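Local atomic coordinates of attachment invasion locus protein (Yersinia pestis, PDB entry 3QRA), a protein that promotes bacterial attachment to and invasion of eukaryotic host cells, from a beta-barrel set in the outer membrane. Residues 86-97 against 112-123; 128-137 against 148-157. One frame throughout, in Å; residues are numbered along the deposited sequence.

In the fold
The chain runs through four strands before contact 1, where strand 86-102 turns back as strand 108-124 and the hairpin closes a loop of 14 residues between the two segments. It then passes through a short turn into contact 2, where strands 130-141 and 144-156 form the last hairpin, with 10 residues between its segments. The two contacts therefore follow in series and neither nest nor cross. They are joined edge to edge in the sheet, since strands 108-124 and 130-141 are neighbours, with L122 N probably bonded to A134 O. In the interior, Y89 of contact 1 reaches D133 of contact 2. Beyond contact 2, strand 144-156 pairs with strand 5-18 and closes the eight-stranded barrel.

Contact 1 (86-97 against 112-123); sequences VSLYGLLGAGHG and SKTSLAYGAGLQ. With C8E ((hydroxyethyloxy)tri(ethyloxy)octane), chain C; C8E ((hydroxyethyloxy)tri(ethyloxy)octane), chain D; C8E ((hydroxyethyloxy)tri(ethyloxy)octane), chain H.
Between the S87-Q123 and G97-K113 pairs the strands run antiparallel, hydrogen-bonded and non-hydrogen-bonded pairs alternating without a break, and twelve backbone bonds join axes that approach to 3.9 Å at 134°. On the face turned into the barrel, the Y89 side chain leans across the neighbouring strand. With CG between the backbone N and the carbonyl carbon (chi1 58°), the ring lies over the glycine backbone opposite, where G121 CA sits 3.9 Å from the ring centroid in a CH-pi contact. The edge of the same ring meets Q123, Y89 CE2 lying 3.6 Å from Q123 CG, while the Q123 amide is turned 76° from the ring plane. Y89 OH and Q123 NE2 both bond to D133 OD1 of the next hairpin, and R35 binds S87 OG and Q123 OE1. A water ties the end of the pairing together, accepting from S87 OG at 2.7 Å and donating to Q123 O at 2.8 Å.

The opposite face is largely apolar. L92 runs alongside Y118 in the same direction, its CD1 3.6 Å from Y118 CD1. The alkyl chain of a detergent passes over one face of the Y118 ring, its C5 3.9 Å above the plane. Farther along, T114 OG1 approaches the H96 ring at its edge and shares a hydrogen bond of 2.8 Å with ND1; the H96 ring also meets that of Y72.

The chemistry thus divides largely by face. Inward polar groups find partners on other strands (D133, R35, K140) and in water. Outward L88, L92 and L122 share a face with Y118 and A120, which touch detergent, consistent with a surface that meets lipid; the H96-T114 bond is its polar exception.

Contact 2 (128-137 against 148-157); sequences PNFVIDASYE and TWMLGAGYRF. With C8E ((hydroxyethyloxy)tri(ethyloxy)octane), chain B; C8E ((hydroxyethyloxy)tri(ethyloxy)octane), chain H.
Y136 and W149 pack closely on the outer face of this antiparallel strand pair, one pair short of E137-T148. Y136 CB stands over the six-membered ring of W149, 3.8 Å from its centroid and only 8° off the normal, and CD1 of the same tyrosine comes within 3.5 Å of W149 CE2; the two ring planes meet obliquely. A detergent ether oxygen lies over one face of the Y136 ring, and an alkyl carbon at the edge of the indole. Packing is equally close inside the barrel, where M150, extended beyond CG, sets SD 3.5 Å from S135 OG and CE 3.4 Å from E137 OE1. The polar ends beside it are held elsewhere, S135 OG by K33 and E137 OE2 by S73 and Y71.

At the far end the exposed outer side is looser: F130 CE1 and Y155 CE1 come closest, 3.7 Å apart, with the ring planes oblique. Buried R156, by contrast, is firmly bonded, NE donating to P128 O at 2.8 Å and NH1 forming salt bridges with E4 and E37. N129 ND2 donates to R156 O at 3.0 Å, further tying the loop before strand 130-141 to the last strand. Largely polar or small inward residues, alternating with mostly apolar outward ones, are characteristic of outer-membrane beta-barrels, here in the closing hairpin with its terminal F157.

Contact 1 (86-97 against 112-123)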
loop_
_atom_site.group_PDB
_atom_site.type_symbol
_atom_site.label_atom_id
_atom_site.label_comp_id
_atom_site.label_asym_id
_atom_site.label_seq_id
_atom_site.Cartn_x
_atom_site.Cartn_y
_atom_site.Cartn_z
ATOM N N VAL A 86 -19.405 6.264 -5.357
ATOM C CA VAL A 86 -18.069 5.952 -5.839
ATOM C C VAL A 86 -17.201 7.186 -6.028
ATOM O O VAL A 86 -17.664 8.223 -6.509
ATOM C CB VAL A 86 -18.114 5.139 -7.161
ATOM C CG1 VAL A 86 -16.706 4.790 -7.624
ATOM C CG2 VAL A 86 -18.936 3.864 -6.983
ATOM N N SER A 87 -15.940 7.047 -5.639
ATOM C CA SER A 87 -14.933 8.072 -5.829
ATOM C C SER A 87 -13.652 7.411 -6.324
ATOM O O SER A 87 -13.352 6.280 -5.948
ATOM C CB SER A 87 -14.647 8.788 -4.506
ATOM O OG SER A 87 -15.834 9.344 -3.967
ATOM N N LEU A 88 -12.891 8.134 -7.135
ATOM C CA LEU A 88 -11.643 7.620 -7.715
ATOM C C LEU A 88 -10.467 8.464 -7.279
ATOM O O LEU A 88 -10.575 9.667 -7.179
ATOM C CB LEU A 88 -11.716 7.701 -9.237
ATOM C CG LEU A 88 -12.907 7.082 -9.953
ATOM C CD1 LEU A 88 -12.826 7.402 -11.449
ATOM C CD2 LEU A 88 -12.953 5.588 -9.715
ATOM N N TYR A 89 -9.315 7.859 -7.056
ATOM C CA TYR A 89 -8.172 8.656 -6.639
ATOM C C TYR A 89 -6.836 8.206 -7.250
ATOM O O TYR A 89 -6.675 7.054 -7.676
ATOM C CB TYR A 89 -8.090 8.728 -5.113
ATOM C CG TYR A 89 -7.980 7.393 -4.381
ATOM C CD1 TYR A 89 -6.759 6.717 -4.293
ATOM C CD2 TYR A 89 -9.086 6.837 -3.738
ATOM C CE1 TYR A 89 -6.647 5.510 -3.609
ATOM C CE2 TYR A 89 -8.982 5.619 -3.035
ATOM C CZ TYR A 89 -7.765 4.972 -2.971
ATOM O OH TYR A 89 -7.654 3.785 -2.257
ATOM N N GLY A 90 -5.895 9.145 -7.302
ATOM C CA GLY A 90 -4.537 8.862 -7.744
ATOM C C GLY A 90 -3.562 9.348 -6.686
ATOM O O GLY A 90 -3.745 10.428 -6.114
ATOM N N LEU A 91 -2.528 8.550 -6.420
ATOM C CA LEU A 91 -1.606 8.795 -5.313
ATOM C C LEU A 91 -0.152 8.808 -5.776
ATOM O O LEU A 91 0.222 8.110 -6.717
ATOM C CB LEU A 91 -1.760 7.707 -4.246
ATOM C CG LEU A 91 -3.184 7.495 -3.727
ATOM C CD1 LEU A 91 -3.226 6.367 -2.715
ATOM C CD2 LEU A 91 -3.716 8.779 -3.103
ATOM N N LEU A 92 0.649 9.613 -5.094
ATOM C CA LEU A 92 2.073 9.708 -5.343
ATOM C C LEU A 92 2.764 9.851 -4.004
ATOM O O LEU A 92 2.239 10.479 -3.070
ATOM C CB LEU A 92 2.386 10.935 -6.206
ATOM C CG LEU A 92 3.860 11.134 -6.561
ATOM C CD1 LEU A 92 4.331 10.017 -7.463
ATOM C CD2 LEU A 92 4.059 12.495 -7.247
ATOM N N GLY A 93 3.957 9.278 -3.897
ATOM C CA GLY A 93 4.703 9.409 -2.661
ATOM C C GLY A 93 5.991 8.617 -2.705
ATOM O O GLY A 93 6.660 8.577 -3.734
ATOM N N ALA A 94 6.326 7.995 -1.581
ATOM C CA ALA A 94 7.583 7.276 -1.464
ATOM C C ALA A 94 7.353 5.852 -0.981
ATOM O O ALA A 94 6.506 5.602 -0.113
ATOM C CB ALA A 94 8.530 8.004 -0.506
ATOM N N GLY A 95 8.116 4.936 -1.564
ATOM C CA GLY A 95 8.196 3.561 -1.092
ATOM C C GLY A 95 9.606 3.290 -0.597
ATOM O O GLY A 95 10.575 3.861 -1.106
ATOM N N HIS A 96 9.720 2.419 0.406
ATOM C CA HIS A 96 10.998 2.061 0.993
ATOM C C HIS A 96 10.994 0.560 1.202
ATOM O O HIS A 96 10.114 0.024 1.885
ATOM C CB HIS A 96 11.219 2.777 2.331
ATOM C CG HIS A 96 12.515 2.423 3.002
ATOM N ND1 HIS A 96 13.721 2.988 2.639
ATOM C CD2 HIS A 96 12.795 1.552 4.000
ATOM C CE1 HIS A 96 14.683 2.491 3.395
ATOM N NE2 HIS A 96 14.147 1.614 4.229
ATOM N N GLY A 97 11.961 -0.105 0.583
ATOM C CA GLY A 97 12.127 -1.541 0.721
ATOM C C GLY A 97 13.439 -1.908 1.374
ATOM O O GLY A 97 14.457 -1.231 1.208
ATOM N N SER A 112 18.781 -1.701 1.182
ATOM C CA SER A 112 17.536 -0.966 1.303
ATOM C C SER A 112 17.521 0.196 0.314
ATOM O O SER A 112 18.570 0.694 -0.102
ATOM C CB SER A 112 17.303 -0.504 2.750
ATOM O OG SER A 112 17.931 0.734 3.014
ATOM N N LYS A 113 16.324 0.594 -0.080
ATOM C CA LYS A 113 16.175 1.606 -1.115
ATOM C C LYS A 113 14.871 2.359 -0.941
ATOM O O LYS A 113 13.845 1.775 -0.591
ATOM C CB LYS A 113 16.225 0.950 -2.504
ATOM C CG LYS A 113 15.912 1.889 -3.670
ATOM C CD LYS A 113 17.058 2.867 -3.923
ATOM C CE LYS A 113 16.754 3.776 -5.114
ATOM N NZ LYS A 113 17.870 4.723 -5.389
ATOM N N THR A 114 14.923 3.664 -1.195
ATOM C CA THR A 114 13.732 4.505 -1.236
ATOM C C THR A 114 13.552 5.043 -2.647
ATOM O O THR A 114 14.505 5.534 -3.262
ATOM C CB THR A 114 13.866 5.705 -0.283
ATOM O OG1 THR A 114 14.156 5.233 1.038
ATOM C CG2 THR A 114 12.580 6.530 -0.266
ATOM N N SER A 115 12.330 4.951 -3.164
ATOM C CA SER A 115 12.048 5.443 -4.497
ATOM C C SER A 115 10.648 6.010 -4.507
ATOM O O SER A 115 9.961 5.994 -3.482
ATOM C CB SER A 115 12.167 4.314 -5.525
ATOM O OG SER A 115 12.176 4.829 -6.849
ATOM N N LEU A 116 10.222 6.514 -5.656
ATOM C CA LEU A 116 8.841 6.974 -5.795
ATOM C C LEU A 116 7.877 5.791 -5.704
ATOM O O LEU A 116 8.199 4.667 -6.126
ATOM C CB LEU A 116 8.655 7.677 -7.136
ATOM C CG LEU A 116 9.372 9.021 -7.278
ATOM C CD1 LEU A 116 9.289 9.517 -8.724
ATOM C CD2 LEU A 116 8.770 10.041 -6.302
ATOM N N ALA A 117 6.700 6.044 -5.143
ATOM C CA ALA A 117 5.607 5.081 -5.202
ATOM C C ALA A 117 4.407 5.752 -5.865
ATOM O O ALA A 117 4.166 6.941 -5.661
ATOM C CB ALA A 117 5.241 4.600 -3.812
ATOM N N TYR A 118 3.656 4.982 -6.641
ATOM C CA TYR A 118 2.544 5.525 -7.419
ATOM C C TYR A 118 1.334 4.661 -7.156
ATOM O O TYR A 118 1.450 3.454 -7.139
ATOM C CB TYR A 118 2.847 5.425 -8.908
ATOM C CG TYR A 118 4.215 5.899 -9.326
ATOM C CD1 TYR A 118 4.419 7.208 -9.731
ATOM C CD2 TYR A 118 5.301 5.030 -9.344
ATOM C CE1 TYR A 118 5.671 7.642 -10.150
ATOM C CE2 TYR A 118 6.561 5.460 -9.754
ATOM C CZ TYR A 118 6.735 6.766 -10.150
ATOM O OH TYR A 118 7.975 7.210 -10.559
ATOM N N GLY A 119 0.162 5.254 -6.993
ATOM C CA GLY A 119 -1.016 4.458 -6.712
ATOM C C GLY A 119 -2.278 4.961 -7.383
ATOM O O GLY A 119 -2.342 6.084 -7.877
ATOM N N ALA A 120 -3.283 4.103 -7.422
ATOM C CA ALA A 120 -4.581 4.490 -7.946
ATOM C C ALA A 120 -5.605 3.602 -7.264
ATOM O O ALA A 120 -5.349 2.417 -7.016
ATOM C CB ALA A 120 -4.631 4.308 -9.469
ATOM N N GLY A 121 -6.759 4.166 -6.939
ATOM C CA GLY A 121 -7.768 3.350 -6.290
ATOM C C GLY A 121 -9.142 3.977 -6.289
ATOM O O GLY A 121 -9.372 5.007 -6.929
ATOM N N LEU A 122 -10.024 3.361 -5.532
ATOM C CA LEU A 122 -11.335 3.871 -5.365
ATOM C C LEU A 122 -11.929 3.643 -4.010
ATOM O O LEU A 122 -11.531 2.777 -3.311
ATOM C CB LEU A 122 -12.238 3.352 -6.414
ATOM C CG LEU A 122 -12.371 1.901 -6.585
ATOM C CD1 LEU A 122 -13.392 1.491 -5.661
ATOM C CD2 LEU A 122 -12.794 1.567 -7.981
ATOM N N GLN A 123 -12.892 4.481 -3.706
ATOM C CA GLN A 123 -13.681 4.290 -2.490
ATOM C C GLN A 123 -15.147 4.133 -2.848
ATOM O O GLN A 123 -15.692 4.888 -3.661
ATOM C CB GLN A 123 -13.509 5.456 -1.511
ATOM C CG GLN A 123 -12.060 5.665 -1.077
ATOM C CD GLN A 123 -11.950 6.190 0.336
ATOM O OE1 GLN A 123 -12.734 7.047 0.759
ATOM N NE2 GLN A 123 -10.977 5.673 1.082
HETATM C C1 C8E C . 9.146 5.482 -14.881
HETATM C C2 C8E C . 7.863 4.660 -14.819
HETATM C C3 C8E C . 6.982 5.055 -13.639
HETATM C C4 C8E C . 5.510 4.883 -14.000
HETATM C C5 C8E C . 4.783 3.937 -13.051
HETATM C C6 C8E C . 3.333 4.373 -12.860
HETATM C C7 C8E C . 2.520 3.316 -12.123
HETATM C C8 C8E C . 1.077 3.763 -11.914
HETATM O O9 C8E C . 0.275 2.676 -11.508
HETATM C C10 C8E C . -0.535 2.986 -10.392
HETATM C C1 C8E D . 14.417 -4.464 -1.436
HETATM C C2 C8E D . 15.617 -3.536 -1.269
HETATM C C3 C8E D . 15.927 -2.811 -2.572
HETATM C C4 C8E D . 17.142 -3.396 -3.284
HETATM C C5 C8E D . 17.672 -2.405 -4.315
HETATM C C6 C8E D . 19.197 -2.389 -4.348
HETATM C C7 C8E D . 19.774 -1.297 -3.454
HETATM C C8 C8E D . 21.240 -1.581 -3.142
HETATM C C1 C8E H . -9.196 -0.950 -7.401
HETATM C C2 C8E H . -7.824 -0.627 -7.978
HETATM C C3 C8E H . -7.938 0.145 -9.288
HETATM C C4 C8E H . -6.657 0.919 -9.586
HETATM C C5 C8E H . -6.108 0.593 -10.973
HETATM C C6 C8E H . -4.674 0.078 -10.913
HETATM C C7 C8E H . -4.370 -0.812 -12.114
HETATM C C8 C8E H . -2.959 -1.384 -12.051
HETATM O O9 C8E H . -2.948 -2.682 -12.608
HETATM O O HOH W 1 -16.518 7.253 -2.383
#

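Contact 2 (128-137 against 148-157)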
loop_
_atom_site.group_PDB
_atom_site.type_symbol
_atom_site.label_atom_id
_atom_site.label_comp_id
_atom_site.label_asym_id
_atom_site.label_seq_id
_atom_site.Cartn_x
_atom_site.Cartn_y
_atom_site.Cartn_z
ATOM N N PRO A 128 -23.903 6.099 3.442
ATOM C CA PRO A 128 -23.136 7.352 3.479
ATOM C C PRO A 128 -22.042 7.402 4.556
ATOM O O PRO A 128 -21.077 8.147 4.376
ATOM C CB PRO A 128 -24.215 8.408 3.750
ATOM C CG PRO A 128 -25.446 7.824 3.138
ATOM C CD PRO A 128 -25.357 6.340 3.393
ATOM N N ASN A 129 -22.180 6.633 5.638
ATOM C CA ASN A 129 -21.174 6.655 6.704
ATOM C C ASN A 129 -20.178 5.499 6.702
ATOM O O ASN A 129 -19.384 5.370 7.627
ATOM C CB ASN A 129 -21.835 6.744 8.078
ATOM C CG ASN A 129 -22.681 7.982 8.226
ATOM O OD1 ASN A 129 -23.897 7.894 8.315
ATOM N ND2 ASN A 129 -22.040 9.146 8.241
ATOM N N PHE A 130 -20.218 4.661 5.674
ATOM C CA PHE A 130 -19.284 3.541 5.589
ATOM C C PHE A 130 -18.416 3.681 4.372
ATOM O O PHE A 130 -18.807 4.321 3.396
ATOM C CB PHE A 130 -20.021 2.212 5.517
ATOM C CG PHE A 130 -20.851 1.926 6.736
ATOM C CD1 PHE A 130 -20.323 1.214 7.794
ATOM C CD2 PHE A 130 -22.145 2.408 6.836
ATOM C CE1 PHE A 130 -21.085 0.963 8.923
ATOM C CE2 PHE A 130 -22.908 2.161 7.963
ATOM C CZ PHE A 130 -22.377 1.438 9.004
ATOM N N VAL A 131 -17.243 3.063 4.430
ATOM C CA VAL A 131 -16.250 3.098 3.358
ATOM C C VAL A 131 -15.730 1.713 3.072
ATOM O O VAL A 131 -15.440 1.013 3.956
ATOM C CB VAL A 131 -15.007 3.875 3.729
ATOM C CG1 VAL A 131 -14.159 4.094 2.540
ATOM C CG2 VAL A 131 -15.309 5.076 4.260
ATOM N N ILE A 132 -15.621 1.379 1.813
ATOM C CA ILE A 132 -14.859 0.243 1.344
ATOM C C ILE A 132 -13.814 0.822 0.412
ATOM O O ILE A 132 -14.139 1.602 -0.476
ATOM C CB ILE A 132 -15.747 -0.762 0.599
ATOM C CG1 ILE A 132 -16.850 -1.270 1.539
ATOM C CG2 ILE A 132 -14.897 -1.921 0.051
ATOM C CD1 ILE A 132 -17.772 -2.273 0.908
ATOM N N ASP A 133 -12.555 0.480 0.643
ATOM C CA ASP A 133 -11.460 1.112 -0.073
ATOM C C ASP A 133 -10.668 0.041 -0.817
ATOM O O ASP A 133 -10.408 -1.019 -0.262
ATOM C CB ASP A 133 -10.542 1.848 0.921
ATOM C CG ASP A 133 -9.303 2.432 0.246
ATOM O OD1 ASP A 133 -9.421 3.531 -0.332
ATOM O OD2 ASP A 133 -8.221 1.794 0.292
ATOM N N ALA A 134 -10.276 0.307 -2.059
ATOM C CA ALA A 134 -9.403 -0.642 -2.758
ATOM C C ALA A 134 -8.425 0.119 -3.621
ATOM O O ALA A 134 -8.802 1.087 -4.279
ATOM C CB ALA A 134 -10.214 -1.627 -3.612
ATOM N N SER A 135 -7.167 -0.305 -3.614
ATOM C CA SER A 135 -6.182 0.399 -4.431
ATOM C C SER A 135 -5.003 -0.476 -4.823
ATOM O O SER A 135 -4.797 -1.553 -4.264
ATOM C CB SER A 135 -5.692 1.668 -3.707
ATOM O OG SER A 135 -4.745 1.364 -2.696
ATOM N N TYR A 136 -4.253 0.000 -5.811
ATOM C CA TYR A 136 -3.020 -0.639 -6.245
ATOM C C TYR A 136 -1.898 0.393 -6.182
ATOM O O TYR A 136 -2.111 1.598 -6.411
ATOM C CB TYR A 136 -3.150 -1.203 -7.667
ATOM C CG TYR A 136 -1.836 -1.717 -8.216
ATOM C CD1 TYR A 136 -1.357 -2.975 -7.856
ATOM C CD2 TYR A 136 -1.071 -0.948 -9.092
ATOM C CE1 TYR A 136 -0.153 -3.451 -8.355
ATOM C CE2 TYR A 136 0.142 -1.419 -9.587
ATOM C CZ TYR A 136 0.589 -2.667 -9.212
ATOM O OH TYR A 136 1.787 -3.153 -9.694
ATOM N N GLU A 137 -0.705 -0.084 -5.851
ATOM C CA GLU A 137 0.462 0.764 -5.733
ATOM C C GLU A 137 1.648 0.082 -6.394
ATOM O O GLU A 137 1.765 -1.122 -6.338
ATOM C CB GLU A 137 0.759 0.965 -4.256
ATOM C CG GLU A 137 1.979 1.792 -3.947
ATOM C CD GLU A 137 2.024 2.083 -2.466
ATOM O OE1 GLU A 137 1.163 2.868 -2.010
ATOM O OE2 GLU A 137 2.875 1.494 -1.761
ATOM N N THR A 148 1.660 -3.590 -4.960
ATOM C CA THR A 148 0.915 -3.836 -3.730
ATOM C C THR A 148 -0.573 -3.566 -3.910
ATOM O O THR A 148 -0.969 -2.480 -4.326
ATOM C CB THR A 148 1.460 -2.970 -2.565
ATOM O OG1 THR A 148 2.866 -3.219 -2.396
ATOM C CG2 THR A 148 0.695 -3.269 -1.239
ATOM N N TRP A 149 -1.387 -4.565 -3.590
ATOM C CA TRP A 149 -2.835 -4.417 -3.596
ATOM C C TRP A 149 -3.333 -4.206 -2.180
ATOM O O TRP A 149 -2.782 -4.760 -1.231
ATOM C CB TRP A 149 -3.511 -5.646 -4.198
ATOM C CG TRP A 149 -3.445 -5.675 -5.709
ATOM C CD1 TRP A 149 -2.542 -6.337 -6.480
ATOM C CD2 TRP A 149 -4.328 -4.995 -6.609
ATOM N NE1 TRP A 149 -2.814 -6.121 -7.816
ATOM C CE2 TRP A 149 -3.908 -5.300 -7.918
ATOM C CE3 TRP A 149 -5.440 -4.158 -6.432
ATOM C CZ2 TRP A 149 -4.557 -4.794 -9.051
ATOM C CZ3 TRP A 149 -6.086 -3.657 -7.559
ATOM C CH2 TRP A 149 -5.642 -3.979 -8.849
ATOM N N MET A 150 -4.378 -3.395 -2.061
ATOM C CA MET A 150 -4.908 -3.006 -0.762
ATOM C C MET A 150 -6.414 -3.078 -0.805
ATOM O O MET A 150 -7.033 -2.637 -1.779
ATOM C CB MET A 150 -4.468 -1.578 -0.425
ATOM C CG MET A 150 -2.933 -1.411 -0.382
ATOM S SD MET A 150 -2.444 0.316 -0.210
ATOM C CE MET A 150 -0.821 0.241 -0.989
ATOM N N LEU A 151 -6.996 -3.621 0.266
ATOM C CA LEU A 151 -8.451 -3.717 0.378
ATOM C C LEU A 151 -8.844 -3.498 1.831
ATOM O O LEU A 151 -8.463 -4.277 2.701
ATOM C CB LEU A 151 -8.937 -5.088 -0.078
ATOM C CG LEU A 151 -10.428 -5.386 0.134
ATOM C CD1 LEU A 151 -11.299 -4.455 -0.704
ATOM C CD2 LEU A 151 -10.737 -6.845 -0.197
ATOM N N GLY A 152 -9.612 -2.445 2.087
ATOM C CA GLY A 152 -9.907 -2.037 3.445
ATOM C C GLY A 152 -11.317 -1.517 3.629
ATOM O O GLY A 152 -12.120 -1.497 2.704
ATOM N N ALA A 153 -11.617 -1.114 4.852
ATOM C CA ALA A 153 -12.950 -0.640 5.189
ATOM C C ALA A 153 -12.865 0.262 6.402
ATOM O O ALA A 153 -11.884 0.237 7.159
ATOM C CB ALA A 153 -13.906 -1.816 5.458
ATOM N N GLY A 154 -13.903 1.069 6.583
ATOM C CA GLY A 154 -13.938 1.981 7.700
ATOM C C GLY A 154 -15.148 2.887 7.625
ATOM O O GLY A 154 -16.188 2.511 7.085
ATOM N N TYR A 155 -15.003 4.097 8.145
ATOM C CA TYR A 155 -16.157 4.957 8.338
ATOM C C TYR A 155 -15.936 6.331 7.769
ATOM O O TYR A 155 -14.801 6.760 7.609
ATOM C CB TYR A 155 -16.464 5.079 9.816
ATOM C CG TYR A 155 -16.689 3.739 10.451
ATOM C CD1 TYR A 155 -17.918 3.095 10.335
ATOM C CD2 TYR A 155 -15.671 3.102 11.144
ATOM C CE1 TYR A 155 -18.132 1.858 10.915
ATOM C CE2 TYR A 155 -15.873 1.862 11.723
ATOM C CZ TYR A 155 -17.102 1.246 11.606
ATOM O OH TYR A 155 -17.302 0.011 12.183
ATOM N N ARG A 156 -17.040 7.003 7.467
ATOM C CA ARG A 156 -17.038 8.368 7.000
ATOM C C ARG A 156 -17.967 9.227 7.815
ATOM O O ARG A 156 -19.056 8.859 7.986
ATOM C CB ARG A 156 -17.509 8.421 5.568
ATOM C CG ARG A 156 -17.583 9.782 5.106
ATOM C CD ARG A 156 -17.625 9.876 3.683
ATOM N NE ARG A 156 -18.873 9.448 3.185
ATOM C CZ ARG A 156 -19.480 10.071 2.208
ATOM N NH1 ARG A 156 -18.883 11.077 1.686
ATOM N NH2 ARG A 156 -20.621 9.674 1.734
ATOM N N PHE A 157 -17.482 10.356 8.276
ATOM C CA PHE A 157 -18.171 11.156 9.278
ATOM C C PHE A 157 -17.816 12.611 9.065
ATOM O O PHE A 157 -16.707 12.907 8.622
ATOM C CB PHE A 157 -17.708 10.733 10.677
ATOM C CG PHE A 157 -16.205 10.706 10.829
ATOM C CD1 PHE A 157 -15.471 9.606 10.403
ATOM C CD2 PHE A 157 -15.528 11.780 11.386
ATOM C CE1 PHE A 157 -14.093 9.584 10.527
ATOM C CE2 PHE A 157 -14.149 11.760 11.518
ATOM C CZ PHE A 157 -13.431 10.663 11.087
ATOM O OXT PHE A 157 -18.602 13.514 9.339
HETATM C C1 C8E B . -8.213 2.203 12.440
HETATM C C2 C8E B . -9.505 2.747 11.840
HETATM C C3 C8E B . -10.217 1.687 11.005
HETATM C C4 C8E B . -11.682 1.550 11.404
HETATM C C5 C8E B . -12.016 0.116 11.815
HETATM C C6 C8E B . -12.844 -0.550 10.723
HETATM C C7 C8E B . -12.739 -2.071 10.781
HETATM C C8 C8E B . -12.944 -2.689 9.402
HETATM O O9 C8E B . -11.907 -3.619 9.180
HETATM C C10 C8E B . -12.038 -4.358 7.985
HETATM C C11 C8E B . -10.683 -4.292 7.297
HETATM O O12 C8E B . -10.679 -5.114 6.153
HETATM C C13 C8E B . -11.622 -4.685 5.216
HETATM C C14 C8E B . -12.057 -5.846 4.344
HETATM O O15 C8E B . -12.744 -5.312 3.234
HETATM C C16 C8E B . -14.100 -5.042 3.526
HETATM C C17 C8E B . -14.825 -6.319 3.924
HETATM C C1 C8E H . -9.196 -0.950 -7.401
HETATM C C2 C8E H . -7.824 -0.627 -7.978
HETATM C C3 C8E H . -7.938 0.145 -9.288
HETATM C C4 C8E H . -6.657 0.919 -9.586
HETATM C C5 C8E H . -6.108 0.593 -10.973
HETATM C C6 C8E H . -4.674 0.078 -10.913
HETATM C C7 C8E H . -4.370 -0.812 -12.114
HETATM C C8 C8E H . -2.959 -1.384 -12.051
HETATM O O9 C8E H . -2.948 -2.682 -12.608
HETATM O O HOH W 2 4.027 -1.287 -4.111
#